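Local structure of glycosyl hydrolase family 10 (Prevotella bryantii, 4MGQ) at residues 42-45 with 46-49; 120-123 with 124-128. The protein forms the calcium-binding carbohydrate-binding module of an enzyme that probably hydrolyses internal beta-1,4-xylosidic linkages in xylan. All blocks are in the same frame, centred on the assembly; numbering follows the deposited sequence.

Contact 1: 42-45 with 46-49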
loop_
_atom_site.group_PDB
_atom_site.type_symbol
_atom_site.label_atom_id
_atom_site.label_comp_id
_atom_site.label_asym_id
_atom_site.label_seq_id
_atom_site.Cartn_x
_atom_site.Cartn_y
_atom_site.Cartn_z
ATOM N N GLU A 42 -5.599 6.189 -14.459
ATOM C CA GLU A 42 -4.641 5.269 -15.064
ATOM C C GLU A 42 -3.265 5.919 -15.223
ATOM O O GLU A 42 -3.163 7.087 -15.606
ATOM C CB GLU A 42 -5.171 4.795 -16.418
ATOM C CG GLU A 42 -4.265 3.844 -17.159
ATOM C CD GLU A 42 -4.947 3.291 -18.399
ATOM O OE1 GLU A 42 -4.990 4.010 -19.419
ATOM O OE2 GLU A 42 -5.455 2.152 -18.332
ATOM N N LEU A 43 -2.203 5.180 -14.901
ATOM C CA LEU A 43 -0.857 5.716 -15.054
ATOM C C LEU A 43 -0.504 5.815 -16.538
ATOM O O LEU A 43 -0.871 4.943 -17.330
ATOM C CB LEU A 43 0.165 4.849 -14.313
ATOM C CG LEU A 43 -0.220 4.444 -12.885
ATOM C CD1 LEU A 43 0.959 3.781 -12.178
ATOM C CD2 LEU A 43 -0.742 5.632 -12.064
ATOM N N GLN A 44 0.178 6.898 -16.907
ATOM C CA GLN A 44 0.497 7.181 -18.303
ATOM C C GLN A 44 1.959 6.939 -18.631
ATOM O O GLN A 44 2.859 7.340 -17.890
ATOM C CB GLN A 44 0.140 8.631 -18.645
ATOM C CG GLN A 44 -1.304 8.990 -18.348
ATOM C CD GLN A 44 -1.551 10.486 -18.442
ATOM O OE1 GLN A 44 -1.964 11.126 -17.469
ATOM N NE2 GLN A 44 -1.293 11.053 -19.619
ATOM N N SER A 45 2.186 6.296 -19.773
ATOM C CA SER A 45 3.529 6.018 -20.236
ATOM C C SER A 45 4.365 7.298 -20.307
ATOM O O SER A 45 3.910 8.330 -20.819
ATOM C CB SER A 45 3.480 5.324 -21.601
ATOM O OG SER A 45 4.775 4.923 -22.000
ATOM N N GLY A 46 5.580 7.232 -19.771
ATOM C CA GLY A 46 6.487 8.367 -19.785
ATOM C C GLY A 46 6.407 9.290 -18.578
ATOM O O GLY A 46 7.246 10.168 -18.417
ATOM N N LYS A 47 5.397 9.101 -17.734
ATOM C CA LYS A 47 5.242 9.929 -16.540
ATOM C C LYS A 47 5.818 9.210 -15.328
ATOM O O LYS A 47 5.718 7.986 -15.226
ATOM C CB LYS A 47 3.768 10.274 -16.291
ATOM C CG LYS A 47 3.180 11.303 -17.260
ATOM C CD LYS A 47 1.788 11.728 -16.811
ATOM C CE LYS A 47 1.266 12.910 -17.626
ATOM N NZ LYS A 47 -0.037 13.384 -17.072
ATOM N N THR A 48 6.417 9.970 -14.419
ATOM C CA THR A 48 6.947 9.387 -13.191
ATOM C C THR A 48 5.980 9.560 -12.029
ATOM O O THR A 48 5.443 10.647 -11.801
ATOM C CB THR A 48 8.306 9.989 -12.834
ATOM O OG1 THR A 48 9.253 9.590 -13.831
ATOM C CG2 THR A 48 8.790 9.490 -11.477
ATOM N N TYR A 49 5.771 8.469 -11.302
ATOM C CA TYR A 49 4.833 8.423 -10.189
ATOM C C TYR A 49 5.592 8.080 -8.924
ATOM O O TYR A 49 6.567 7.338 -8.965
ATOM C CB TYR A 49 3.728 7.396 -10.453
ATOM C CG TYR A 49 2.901 7.769 -11.650
ATOM C CD1 TYR A 49 3.317 7.437 -12.931
ATOM C CD2 TYR A 49 1.723 8.490 -11.499
ATOM C CE1 TYR A 49 2.563 7.802 -14.047
ATOM C CE2 TYR A 49 0.961 8.854 -12.599
ATOM C CZ TYR A 49 1.399 8.516 -13.867
ATOM O OH TYR A 49 0.660 8.888 -14.962
HETATM O O HOH W 1 -1.768 9.637 -14.603
#
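Y49 turns its phenol back toward Q44, whose backbone N donates to Y49 OH at 2.8 Å in a nearly straight bond (167°). The hydroxyl in turn donates a hydrogen bond to a water at the ring edge, 2.6 Å from Y49 OH, and that water donates to E42 O and Q44 OE1. Tyrosine suits this place because its ring is apolar while its hydroxyl can both accept and donate: L43 CD2 lies over one face, 3.9 Å from the ring centroid, a CH-pi contact. Between these residues runs a type II turn, Q44 to K47, closed by K47 N to Q44 O at 3.1 Å, which leads from the loop into strand 48-57 of the module's beta-sandwich. G46 has a positive phi of 91°, where a CB would collide with S45 O. K47 then runs beside Q44, both chains extended and pointing the same way. Its CB sits 3.5 Å from Q44 O, with CG slightly farther from the same oxygen; CD and CE pass along the Q44 amide; NZ finally donates to Q44 OE1 at 3.0 Å, coming from above the carbonyl plane rather than along a lone pair.

Contact 2: 120-123 with 124-128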
loop_
_atom_site.group_PDB
_atom_site.type_symbol
_atom_site.label_atom_id
_atom_site.label_comp_id
_atom_site.label_asym_id
_atom_site.label_seq_id
_atom_site.Cartn_x
_atom_site.Cartn_y
_atom_site.Cartn_z
ATOM N N LEU A 120 -0.101 7.927 -3.984
ATOM C CA LEU A 120 0.591 7.713 -5.245
ATOM C C LEU A 120 0.465 8.992 -6.041
ATOM O O LEU A 120 -0.622 9.313 -6.523
ATOM C CB LEU A 120 0.007 6.539 -6.025
ATOM C CG LEU A 120 0.726 6.207 -7.335
ATOM C CD1 LEU A 120 2.142 5.644 -7.096
ATOM C CD2 LEU A 120 -0.110 5.262 -8.197
ATOM N N LEU A 121 1.565 9.732 -6.132
ATOM C CA LEU A 121 1.528 11.080 -6.703
ATOM C C LEU A 121 1.981 11.111 -8.149
ATOM O O LEU A 121 3.038 10.587 -8.493
ATOM C CB LEU A 121 2.383 12.010 -5.851
ATOM C CG LEU A 121 1.961 11.627 -4.432
ATOM C CD1 LEU A 121 3.037 11.809 -3.413
ATOM C CD2 LEU A 121 0.641 12.264 -4.027
ATOM N N ASP A 122 1.180 11.736 -9.006
ATOM C CA ASP A 122 1.576 11.879 -10.399
ATOM C C ASP A 122 2.602 13.028 -10.484
ATOM O O ASP A 122 2.928 13.621 -9.455
ATOM C CB ASP A 122 0.327 12.052 -11.297
ATOM C CG ASP A 122 -0.323 13.434 -11.218
ATOM O OD1 ASP A 122 0.188 14.362 -10.565
ATOM O OD2 ASP A 122 -1.386 13.570 -11.859
ATOM N N PRO A 123 3.167 13.307 -11.681
ATOM C CA PRO A 123 4.208 14.342 -11.719
ATOM C C PRO A 123 3.766 15.727 -11.237
ATOM O O PRO A 123 4.614 16.509 -10.804
ATOM C CB PRO A 123 4.581 14.405 -13.204
ATOM C CG PRO A 123 4.239 13.079 -13.742
ATOM C CD PRO A 123 3.035 12.618 -12.980
ATOM N N ASP A 124 2.472 16.023 -11.308
ATOM C CA ASP A 124 1.980 17.335 -10.885
ATOM C C ASP A 124 1.703 17.366 -9.385
ATOM O O ASP A 124 1.526 18.438 -8.794
ATOM C CB ASP A 124 0.717 17.714 -11.657
ATOM C CG ASP A 124 0.959 17.813 -13.153
ATOM O OD1 ASP A 124 1.997 18.380 -13.548
ATOM O OD2 ASP A 124 0.118 17.311 -13.923
ATOM N N GLY A 125 1.668 16.182 -8.779
ATOM C CA GLY A 125 1.420 16.056 -7.355
ATOM C C GLY A 125 0.048 15.522 -6.978
ATOM O O GLY A 125 -0.265 15.396 -5.786
ATOM N N ASN A 126 -0.789 15.215 -7.967
ATOM C CA ASN A 126 -2.106 14.676 -7.675
ATOM C C ASN A 126 -1.988 13.309 -7.021
ATOM O O ASN A 126 -1.240 12.465 -7.506
ATOM C CB ASN A 126 -2.948 14.549 -8.943
ATOM C CG ASN A 126 -3.181 15.880 -9.624
ATOM O OD1 ASN A 126 -3.816 16.773 -9.063
ATOM N ND2 ASN A 126 -2.680 16.010 -10.841
ATOM N N ASN A 127 -2.731 13.088 -5.941
ATOM C CA ASN A 127 -2.728 11.793 -5.265
ATOM C C ASN A 127 -3.775 10.872 -5.885
ATOM O O ASN A 127 -4.965 11.210 -5.941
ATOM C CB ASN A 127 -2.978 11.992 -3.764
ATOM C CG ASN A 127 -2.977 10.692 -2.975
ATOM O OD1 ASN A 127 -2.546 9.641 -3.461
ATOM N ND2 ASN A 127 -3.459 10.763 -1.737
ATOM N N LEU A 128 -3.323 9.716 -6.368
ATOM C CA LEU A 128 -4.185 8.784 -7.079
ATOM C C LEU A 128 -4.653 7.602 -6.224
ATOM O O LEU A 128 -5.265 6.668 -6.739
ATOM C CB LEU A 128 -3.463 8.264 -8.322
ATOM C CG LEU A 128 -3.026 9.371 -9.282
ATOM C CD1 LEU A 128 -2.306 8.774 -10.494
ATOM C CD2 LEU A 128 -4.234 10.215 -9.718
#
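Residues L121 and N127 face each other as a non-hydrogen-bonded antiparallel pair, CA to CA 4.5 Å, with L128 N to L120 O and D122 N to N126 O bonded on its two sides. The chain reverses through a type I turn from D122 to G125, closed by G125 N to D122 O. P123, with its fixed phi, fits the second turn position. G125 follows with a phi of 107°, a backbone shape that glycine takes easily, since a CB would press on the carbonyl O of D124.

D122 organises the loop from inside. Its chi1 of 75° sets CG between the backbone N and the carbonyl carbon, turning the carboxylate in over the turn. OD1 takes N126 N at 2.9 Å from above the carboxylate plane, and receives weak bonds from D124 N and G125 N as well. OD2 is gripped on its syn side by N126 ND2, again 2.9 Å and almost straight (169°); the carboxylate and amide planes stand steeply to each other. The short acidic side chain thus meets several N-H groups at once, which would probably favour its charged form, although D124 OD2 lies 4.5 Å from D122 OD1.

The whole is a tight hairpin with a type I turn and G1 bulge, where strand 111-121 ends. Past the bulge, N127 plays a different part. With CG anti to the backbone N, its OD1 reaches L120 N at 3.0 Å and also accepts from I129 N, a double duty for which asparagine is well suited. L121 CD2 lies against N127 CB at 3.6 Å. L128 is buried and puts its CB 3.5 Å from L120 O, its apolar side chain also touching T41.

Contacts 1 and 2 sit at the same end of the sandwich, their centres 10 Å apart; both reach into strands 48-57 and 111-121, which are antiparallel neighbours in one sheet. They touch directly. T48 O comes within 3.3 Å of P123 CD, K47 CB lies 3.8 Å from P123 CG, and Y49 CE2 is 3.5 Å from D122 CB. Further in, L43 and Y49 pack on L120 and L128, so the tyrosine ring is shared by both loops. Contact 2 lies nearer the calcium: the side chain of N127 is about 12 Å from the ion and about 7 Å from that of its ligand T133, whereas 42-49 lies away from the metal site.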